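Local coordinates for putative glycosyltransferase (GalT1) (Streptococcus parasanguinis, PDB 4PHR), which probably acts as a glycosyltransferase, its GT-D domain, represented here, binding the nucleotide UDP, at residues Ile119-Ile124 against Thr251-Tyr256; Ser156-Gly161 against Leu202-Pro207; Ser170-Val175 against Lys197-Leu202. One frame throughout, in Å; residues are numbered along the deposited sequence.

Contact 1: residues Ile119-Ile124 against Thr251-Tyr256. With UDP (uridine-5'-diphosphate), chain B.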
# COMPACT_ATOMS: atom_id res chain seq x y z
N ILE A 119 -7.09 -0.06 1.78
CA ILE A 119 -7.08 1.38 2.03
C ILE A 119 -6.36 2.13 0.90
O ILE A 119 -6.61 3.31 0.68
CB ILE A 119 -6.49 1.80 3.41
CG1 ILE A 119 -5.04 1.36 3.57
CG2 ILE A 119 -7.35 1.27 4.56
CD1 ILE A 119 -4.33 2.08 4.70
N SER A 120 -5.50 1.43 0.16
CA SER A 120 -4.81 2.03 -0.98
C SER A 120 -5.59 1.82 -2.28
O SER A 120 -5.21 2.34 -3.32
CB SER A 120 -3.40 1.47 -1.15
OG SER A 120 -3.47 0.08 -1.44
N ARG A 121 -6.68 1.05 -2.20
CA ARG A 121 -7.40 0.58 -3.39
C ARG A 121 -8.91 0.81 -3.26
O ARG A 121 -9.70 -0.13 -3.22
CB ARG A 121 -7.12 -0.92 -3.62
CG ARG A 121 -5.65 -1.35 -3.53
CD ARG A 121 -4.77 -0.65 -4.57
NE ARG A 121 -5.33 -0.80 -5.90
CZ ARG A 121 -4.73 -1.43 -6.90
NH1 ARG A 121 -3.53 -1.97 -6.74
NH2 ARG A 121 -5.34 -1.50 -8.08
N PRO A 122 -9.32 2.08 -3.18
CA PRO A 122 -10.70 2.39 -2.76
C PRO A 122 -11.69 2.59 -3.90
O PRO A 122 -12.75 3.15 -3.64
CB PRO A 122 -10.54 3.72 -2.00
CG PRO A 122 -9.04 4.05 -2.04
CD PRO A 122 -8.49 3.29 -3.19
N TYR A 123 -11.37 2.17 -5.12
CA TYR A 123 -12.24 2.54 -6.24
C TYR A 123 -12.44 1.49 -7.34
O TYR A 123 -13.56 1.03 -7.57
CB TYR A 123 -11.74 3.86 -6.86
CG TYR A 123 -12.52 4.31 -8.08
CD1 TYR A 123 -13.77 4.90 -7.95
CD2 TYR A 123 -12.00 4.16 -9.36
CE1 TYR A 123 -14.49 5.31 -9.06
CE2 TYR A 123 -12.71 4.56 -10.48
CZ TYR A 123 -13.95 5.14 -10.32
OH TYR A 123 -14.67 5.55 -11.43
N ILE A 124 -11.37 1.13 -8.04
CA ILE A 124 -11.52 0.50 -9.36
C ILE A 124 -12.16 -0.90 -9.34
O ILE A 124 -12.88 -1.27 -10.27
CB ILE A 124 -10.19 0.48 -10.16
CG1 ILE A 124 -10.46 0.37 -11.67
CG2 ILE A 124 -9.28 -0.62 -9.67
CD1 ILE A 124 -11.14 1.58 -12.27
N THR A 251 1.44 3.14 -13.55
CA THR A 251 0.04 2.79 -13.32
C THR A 251 -0.08 1.42 -12.66
O THR A 251 0.51 0.46 -13.13
CB THR A 251 -0.77 2.73 -14.63
OG1 THR A 251 -0.60 3.94 -15.38
CG2 THR A 251 -2.24 2.57 -14.31
N ALA A 252 -0.86 1.34 -11.58
CA ALA A 252 -1.16 0.07 -10.93
C ALA A 252 -1.60 -0.98 -11.95
O ALA A 252 -2.41 -0.69 -12.83
CB ALA A 252 -2.25 0.25 -9.88
N GLU A 253 -1.06 -2.19 -11.81
CA GLU A 253 -1.40 -3.37 -12.61
C GLU A 253 -0.81 -3.39 -14.01
O GLU A 253 -0.98 -4.35 -14.76
CB GLU A 253 -2.91 -3.63 -12.63
CG GLU A 253 -3.43 -4.34 -11.38
CD GLU A 253 -3.64 -3.41 -10.20
OE1 GLU A 253 -4.51 -2.52 -10.29
OE2 GLU A 253 -2.93 -3.55 -9.18
N PHE A 254 -0.09 -2.33 -14.36
CA PHE A 254 0.76 -2.35 -15.54
C PHE A 254 2.16 -2.64 -15.03
O PHE A 254 2.82 -1.77 -14.48
CB PHE A 254 0.67 -1.02 -16.28
CG PHE A 254 -0.64 -0.81 -16.97
CD1 PHE A 254 -1.77 -0.44 -16.25
CD2 PHE A 254 -0.76 -0.99 -18.33
CE1 PHE A 254 -2.98 -0.26 -16.87
CE2 PHE A 254 -1.97 -0.81 -18.96
CZ PHE A 254 -3.08 -0.44 -18.24
N ASN A 255 2.59 -3.88 -15.24
CA ASN A 255 3.64 -4.49 -14.41
C ASN A 255 5.07 -4.39 -14.91
O ASN A 255 5.94 -5.12 -14.43
CB ASN A 255 3.29 -5.95 -14.12
CG ASN A 255 2.18 -6.09 -13.10
OD1 ASN A 255 2.04 -5.26 -12.20
ND2 ASN A 255 1.37 -7.14 -13.24
N TYR A 256 5.33 -3.49 -15.86
CA TYR A 256 6.67 -3.35 -16.42
C TYR A 256 7.13 -1.90 -16.54
O TYR A 256 8.25 -1.63 -16.99
CB TYR A 256 6.74 -4.05 -17.78
CG TYR A 256 6.22 -5.47 -17.74
CD1 TYR A 256 7.01 -6.51 -17.28
CD2 TYR A 256 4.93 -5.77 -18.17
CE1 TYR A 256 6.54 -7.81 -17.24
CE2 TYR A 256 4.45 -7.07 -18.14
CZ TYR A 256 5.26 -8.08 -17.67
OH TYR A 256 4.79 -9.37 -17.63
N1 UDP B . 7.37 0.49 -6.09
C2 UDP B . 8.59 1.10 -6.23
N3 UDP B . 9.74 0.36 -6.13
C4 UDP B . 9.68 -0.99 -5.88
C5 UDP B . 8.44 -1.62 -5.73
C6 UDP B . 7.30 -0.87 -5.98
O2 UDP B . 8.67 2.30 -6.48
O4 UDP B . 10.75 -1.61 -5.76
C1' UDP B . 6.16 1.32 -6.13
C2' UDP B . 5.28 1.31 -7.35
O2' UDP B . 5.81 2.16 -8.35
C3' UDP B . 3.99 1.85 -6.77
C4' UDP B . 3.99 1.27 -5.36
O4' UDP B . 5.32 0.83 -5.10
O3' UDP B . 4.04 3.25 -6.68
C5' UDP B . 3.00 0.12 -5.21
O5' UDP B . 3.11 -0.41 -3.90
PA UDP B . 2.24 -1.67 -3.40
O1A UDP B . 2.64 -2.87 -4.16
O2A UDP B . 2.41 -1.73 -1.93
O3A UDP B . 0.75 -1.22 -3.84
PB UDP B . -0.73 -1.85 -3.58
O1B UDP B . -1.13 -2.48 -4.87
O2B UDP B . -1.55 -0.67 -3.25
O3B UDP B . -0.63 -2.86 -2.47
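Ala-252 and Glu-253 meet Arg-121 beside the diphosphate end of the UDP pocket of this GT-D glycosyltransferase domain, where two loops far apart in sequence close on each other. Thr-251 starts a type II beta turn that runs to Phe-254, with Phe-254 N hydrogen-bonded to Thr-251 O at 3.1 Å. Ala-252, the next residue, has its CB 4.0 Å from Arg-121 NH2, an oblique contact with the guanidinium, and it also packs against His-228, another UDP-binding residue. Glu-253 follows with positive phi and carries the main interaction. Its side chain is folded at chi2 (80°), and the carboxylate meets the guanidinium coming from the opposite direction. The two planar groups are nearly coplanar, 20° apart, and join by a two-pronged, end-on salt bridge. NH2 of Arg-121 reaches Glu-253 OE1 at 2.6 Å, and its NH1 reaches OE2 at 3.0 Å by the syn lone pair. This double grip fixes the rotation of the guanidinium. Arg-121 gets to this place by bends at chi2 and chi3, and its NE is salt-bridged to Glu-232; Lys-243 is a second partner of Glu-253 OE1. A manganese ion is bound about 4 Å from the Arg-121 side chain. Phe-254, closing the turn, gives its carbonyl to the hydroxyl of Tyr-49, also a UDP-binding residue. On the opposing loop Ser-120 OG donates to UDP O2B at 2.7 Å, while Arg-121 NH1, besides holding the glutamate, donates to UDP O1B at 3.1 Å with an N-H...O angle of 140°.

Contact 2: residues Ser156-Gly161 against Leu202-Pro207. With UDP (uridine-5'-diphosphate), chain B.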
# COMPACT_ATOMS: atom_id res chain seq x y z
N SER A 156 6.62 6.53 -9.45
CA SER A 156 5.40 6.60 -8.63
C SER A 156 4.71 7.96 -8.74
O SER A 156 3.50 8.05 -9.00
CB SER A 156 5.73 6.32 -7.16
OG SER A 156 6.28 5.03 -6.99
N ARG A 157 5.48 9.03 -8.54
CA ARG A 157 4.99 10.40 -8.69
C ARG A 157 3.62 10.61 -8.04
O ARG A 157 2.68 11.15 -8.65
CB ARG A 157 5.03 10.79 -10.16
CG ARG A 157 6.46 10.69 -10.67
CD ARG A 157 6.63 11.05 -12.12
NE ARG A 157 8.06 11.07 -12.41
CZ ARG A 157 8.69 12.08 -13.00
NH1 ARG A 157 8.01 13.15 -13.38
NH2 ARG A 157 10.00 12.01 -13.22
N SER A 158 3.52 10.19 -6.79
CA SER A 158 2.25 10.19 -6.09
C SER A 158 1.77 11.62 -5.88
O SER A 158 2.49 12.46 -5.33
CB SER A 158 2.37 9.46 -4.74
OG SER A 158 2.73 8.10 -4.92
N GLY A 159 0.55 11.90 -6.33
CA GLY A 159 -0.03 13.22 -6.19
C GLY A 159 0.42 14.20 -7.25
O GLY A 159 -0.08 15.32 -7.30
N VAL A 160 1.35 13.80 -8.11
CA VAL A 160 1.88 14.72 -9.10
C VAL A 160 0.87 14.91 -10.23
O VAL A 160 0.42 13.95 -10.85
CB VAL A 160 3.24 14.26 -9.65
CG1 VAL A 160 3.71 15.21 -10.74
CG2 VAL A 160 4.25 14.18 -8.52
N GLY A 161 0.49 16.16 -10.47
CA GLY A 161 -0.51 16.47 -11.47
C GLY A 161 -1.95 16.29 -11.00
O GLY A 161 -2.87 16.36 -11.81
N LEU A 202 4.80 8.73 4.45
CA LEU A 202 3.93 7.94 3.57
C LEU A 202 4.84 7.16 2.66
O LEU A 202 5.80 7.71 2.12
CB LEU A 202 3.04 8.85 2.72
CG LEU A 202 2.16 9.86 3.47
CD1 LEU A 202 1.29 10.65 2.49
CD2 LEU A 202 1.33 9.18 4.55
N VAL A 203 4.57 5.87 2.49
CA VAL A 203 5.47 5.02 1.73
C VAL A 203 4.71 4.31 0.61
O VAL A 203 3.69 3.68 0.86
CB VAL A 203 6.16 3.97 2.63
CG1 VAL A 203 7.26 3.26 1.86
CG2 VAL A 203 6.71 4.63 3.89
N MET A 204 5.24 4.41 -0.61
CA MET A 204 4.67 3.77 -1.79
C MET A 204 5.82 3.03 -2.47
O MET A 204 6.50 3.58 -3.33
CB MET A 204 4.03 4.81 -2.73
CG MET A 204 2.88 5.60 -2.12
SD MET A 204 3.43 6.89 -0.96
CE MET A 204 2.11 8.10 -1.12
N LEU A 205 6.05 1.79 -2.05
CA LEU A 205 7.30 1.14 -2.40
C LEU A 205 7.22 -0.39 -2.35
O LEU A 205 8.18 -1.06 -1.98
CB LEU A 205 8.45 1.66 -1.51
CG LEU A 205 9.85 1.64 -2.15
CD1 LEU A 205 9.97 2.71 -3.24
CD2 LEU A 205 10.93 1.81 -1.09
N GLY A 206 6.08 -0.94 -2.76
CA GLY A 206 5.96 -2.38 -2.87
C GLY A 206 6.34 -3.09 -1.58
O GLY A 206 6.03 -2.60 -0.49
N PRO A 207 6.97 -4.28 -1.70
CA PRO A 207 7.27 -5.05 -0.48
C PRO A 207 8.27 -4.35 0.44
O PRO A 207 8.22 -4.53 1.66
CB PRO A 207 7.86 -6.36 -1.02
CG PRO A 207 8.27 -6.05 -2.41
CD PRO A 207 7.33 -5.01 -2.92
N1 UDP B . 7.37 0.49 -6.09
C2 UDP B . 8.59 1.10 -6.23
N3 UDP B . 9.74 0.36 -6.13
C4 UDP B . 9.68 -0.99 -5.88
C5 UDP B . 8.44 -1.62 -5.73
C6 UDP B . 7.30 -0.87 -5.98
O2 UDP B . 8.67 2.30 -6.48
O4 UDP B . 10.75 -1.61 -5.76
C1' UDP B . 6.16 1.32 -6.13
C2' UDP B . 5.28 1.31 -7.35
O2' UDP B . 5.81 2.16 -8.35
C3' UDP B . 3.99 1.85 -6.77
C4' UDP B . 3.99 1.27 -5.36
O4' UDP B . 5.32 0.83 -5.10
O3' UDP B . 4.04 3.25 -6.68
C5' UDP B . 3.00 0.12 -5.21
O5' UDP B . 3.11 -0.41 -3.90
PA UDP B . 2.24 -1.67 -3.40
O1A UDP B . 2.64 -2.87 -4.16
O2A UDP B . 2.41 -1.73 -1.93
O3A UDP B . 0.75 -1.22 -3.84
PB UDP B . -0.73 -1.85 -3.58
O1B UDP B . -1.13 -2.48 -4.87
O2B UDP B . -1.55 -0.67 -3.25
O3B UDP B . -0.63 -2.86 -2.47
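Met-204 lies against Ser-158 with the whole length of its side chain, where strand 200-204 leads into the UDP pocket. Starting from the backbone, Met-204 CB passes 4.2 Å from Ser-158 OG. Met-204 CG, set beside the backbone N by chi1 of -61°, comes closer, 3.8 Å from Ser-158 OG. A bend at chi2 then turns the chain, so that SD stays near this oxygen too, and the terminal CE of Met-204 finishes 3.9 Å from Ser-158 CB. The serine hydroxyl therefore meets only carbon and sulfur across this contact; its polar partner is the carboxylate of Glu-152, on the neighbouring strand 147-153. Both segments sit at the C-terminal ends of neighbouring parallel strands, the usual place for a nucleotide site in an alpha/beta sheet. The nucleotide lies next to Ser-156, whose OG is 3.9 Å from Met-204 O. Ser-156 OG is hydrogen-bonded to the ribose O3' of UDP at 2.9 Å, with either oxygen able to be the donor; Gly-153 N is a further partner of this OG. From the opposing segment, Leu-205 places its CD1 3.5 Å from UDP O2 of the uracil, and Gly-206 N donates to UDP O5' at 3.2 Å. In chemical terms, these two segments offer UDP a hydroxyl, a backbone N-H and a leucine methyl, while the thioether chain of Met-204 packs on Ser-158; such uncharged groups probably read the ribose and base by shape and hydrogen bonding, with His-228 and Lys-210 among the partners elsewhere.

Contact 3: residues Ser170-Val175 against Lys197-Leu202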
# COMPACT_ATOMS: atom_id res chain seq x y z
N SER A 170 3.48 20.68 3.72
CA SER A 170 4.68 20.62 2.90
C SER A 170 4.92 19.18 2.51
O SER A 170 4.42 18.25 3.15
CB SER A 170 5.89 21.19 3.64
OG SER A 170 6.32 20.30 4.65
N ILE A 171 5.68 18.98 1.44
CA ILE A 171 6.04 17.65 0.98
C ILE A 171 7.52 17.59 0.66
O ILE A 171 8.04 18.45 -0.06
CB ILE A 171 5.27 17.26 -0.29
CG1 ILE A 171 3.77 17.25 -0.01
CG2 ILE A 171 5.75 15.90 -0.82
CD1 ILE A 171 2.96 16.91 -1.22
N LYS A 172 8.19 16.60 1.24
CA LYS A 172 9.54 16.25 0.85
C LYS A 172 9.46 14.81 0.35
O LYS A 172 8.69 14.02 0.89
CB LYS A 172 10.50 16.35 2.04
CG LYS A 172 10.65 17.78 2.59
CD LYS A 172 11.31 18.69 1.57
CE LYS A 172 11.47 20.11 2.09
NZ LYS A 172 11.95 21.01 1.02
N ARG A 173 10.26 14.48 -0.67
CA ARG A 173 10.23 13.14 -1.26
C ARG A 173 11.61 12.51 -1.26
O ARG A 173 12.60 13.16 -1.62
CB ARG A 173 9.73 13.19 -2.71
CG ARG A 173 8.33 13.74 -2.87
CD ARG A 173 7.90 13.83 -4.34
NE ARG A 173 6.63 14.55 -4.43
CZ ARG A 173 5.44 13.99 -4.62
NH1 ARG A 173 5.32 12.68 -4.82
NH2 ARG A 173 4.37 14.77 -4.65
N LEU A 174 11.66 11.25 -0.87
CA LEU A 174 12.85 10.44 -1.03
C LEU A 174 12.55 9.49 -2.18
O LEU A 174 11.68 8.63 -2.07
CB LEU A 174 13.13 9.65 0.25
CG LEU A 174 14.44 8.86 0.38
CD1 LEU A 174 15.64 9.79 0.24
CD2 LEU A 174 14.48 8.11 1.72
N VAL A 175 13.24 9.68 -3.30
CA VAL A 175 12.87 8.97 -4.52
C VAL A 175 13.79 7.78 -4.72
O VAL A 175 15.00 7.94 -4.88
CB VAL A 175 12.88 9.90 -5.75
CG1 VAL A 175 12.51 9.13 -7.00
CG2 VAL A 175 11.90 11.05 -5.52
N LYS A 197 12.07 14.01 10.76
CA LYS A 197 11.81 14.92 11.87
C LYS A 197 10.53 15.75 11.66
O LYS A 197 10.41 16.49 10.68
CB LYS A 197 13.02 15.84 12.11
CG LYS A 197 13.51 16.58 10.87
CD LYS A 197 14.74 17.44 11.16
CE LYS A 197 15.21 18.19 9.91
NZ LYS A 197 16.45 19.01 10.13
N ASN A 198 9.58 15.59 12.58
CA ASN A 198 8.32 16.34 12.53
C ASN A 198 7.50 16.12 11.25
O ASN A 198 6.72 17.00 10.86
CB ASN A 198 8.57 17.83 12.75
CG ASN A 198 9.08 18.14 14.14
OD1 ASN A 198 8.62 17.55 15.13
ND2 ASN A 198 10.03 19.06 14.24
N ARG A 199 7.67 14.97 10.61
CA ARG A 199 6.89 14.65 9.42
C ARG A 199 6.12 13.34 9.57
O ARG A 199 6.57 12.41 10.25
CB ARG A 199 7.79 14.58 8.18
CG ARG A 199 8.33 15.94 7.79
CD ARG A 199 9.18 15.94 6.51
NE ARG A 199 9.65 17.31 6.32
CZ ARG A 199 9.02 18.25 5.63
NH1 ARG A 199 7.90 17.96 4.96
NH2 ARG A 199 9.52 19.47 5.59
N LEU A 200 4.96 13.28 8.94
CA LEU A 200 4.26 12.02 8.76
C LEU A 200 4.87 11.36 7.53
O LEU A 200 5.06 12.00 6.49
CB LEU A 200 2.77 12.29 8.53
CG LEU A 200 1.87 11.13 8.12
CD1 LEU A 200 1.81 10.09 9.23
CD2 LEU A 200 0.47 11.63 7.79
N ILE A 201 5.19 10.07 7.63
CA ILE A 201 5.86 9.37 6.54
C ILE A 201 4.84 8.54 5.77
O ILE A 201 4.10 7.78 6.36
CB ILE A 201 6.99 8.45 7.08
CG1 ILE A 201 7.95 9.23 7.99
CG2 ILE A 201 7.73 7.79 5.93
CD1 ILE A 201 8.93 8.34 8.76
N LEU A 202 4.80 8.73 4.45
CA LEU A 202 3.93 7.94 3.57
C LEU A 202 4.84 7.16 2.66
O LEU A 202 5.80 7.71 2.12
CB LEU A 202 3.04 8.85 2.72
CG LEU A 202 2.16 9.86 3.47
CD1 LEU A 202 1.29 10.65 2.49
CD2 LEU A 202 1.33 9.18 4.55
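Ile-171 and Arg-199 are the closest pair of the two backbones, with CA atoms 9.0 Å apart, because strand 147-153 runs between strands 170-176 and 200-204. The contact is therefore made by side chains reaching past the middle strand, at the end of the sheet where the strands start. Arg-199 does most of the reaching. Its chain is fully extended from CG to NE, and a turn of -90° at chi4 sets the guanidinium across the line of the chain. At one end Arg-199 NH1 donates to Ser-170 OG at 2.8 Å, with an N-H...O angle of 143° and the oxygen tilted 24° from the guanidinium plane. The serine hydroxyl, placed by chi1 between its backbone N and carbonyl carbon, also bonds to the carboxylate of Asp-147, while Arg-199 NH1 has a second acceptor in the carbonyl of Leu-148. All of this lies in a parallel sheet in which strand 170-176, helix 185-195 and strand 200-204 form a beta-alpha-beta crossover that skips over strand 147-153. Lys-172 covers one face of the guanidinium: its CG sits 3.4 Å above the plane, over the centre, 3.5 Å from Arg-199 CZ. The lysine chain bends at chi2 and crosses the arginine obliquely before leading away, and it also packs on Val-273 of strand 272-275. Lys-172 NZ lies 5.4 Å from Arg-199 NH2.

In chain order the first segments come as 119-124, 156-161 and 170-175, and their partners return in reverse, 197-202, 202-207 and 251-256, so contact 3 lies within contact 2 and contact 2 within contact 1. Contacts 1 and 2 have centres 11 Å apart and approach UDP from its diphosphate and its ribose and base. Contacts 2 and 3, centres 12 Å apart, share Leu-202 and strand 200-204 of the five-stranded parallel sheet; they also touch where Ser-158 O meets Arg-173 NH1 at 2.9 Å, a probable hydrogen bond. Contact 3 is 22 Å from contact 1, centre to centre. Strand 200-204 leads from the surface near Arg-199 to UDP, while contact 1 comes from loops outside that sheet.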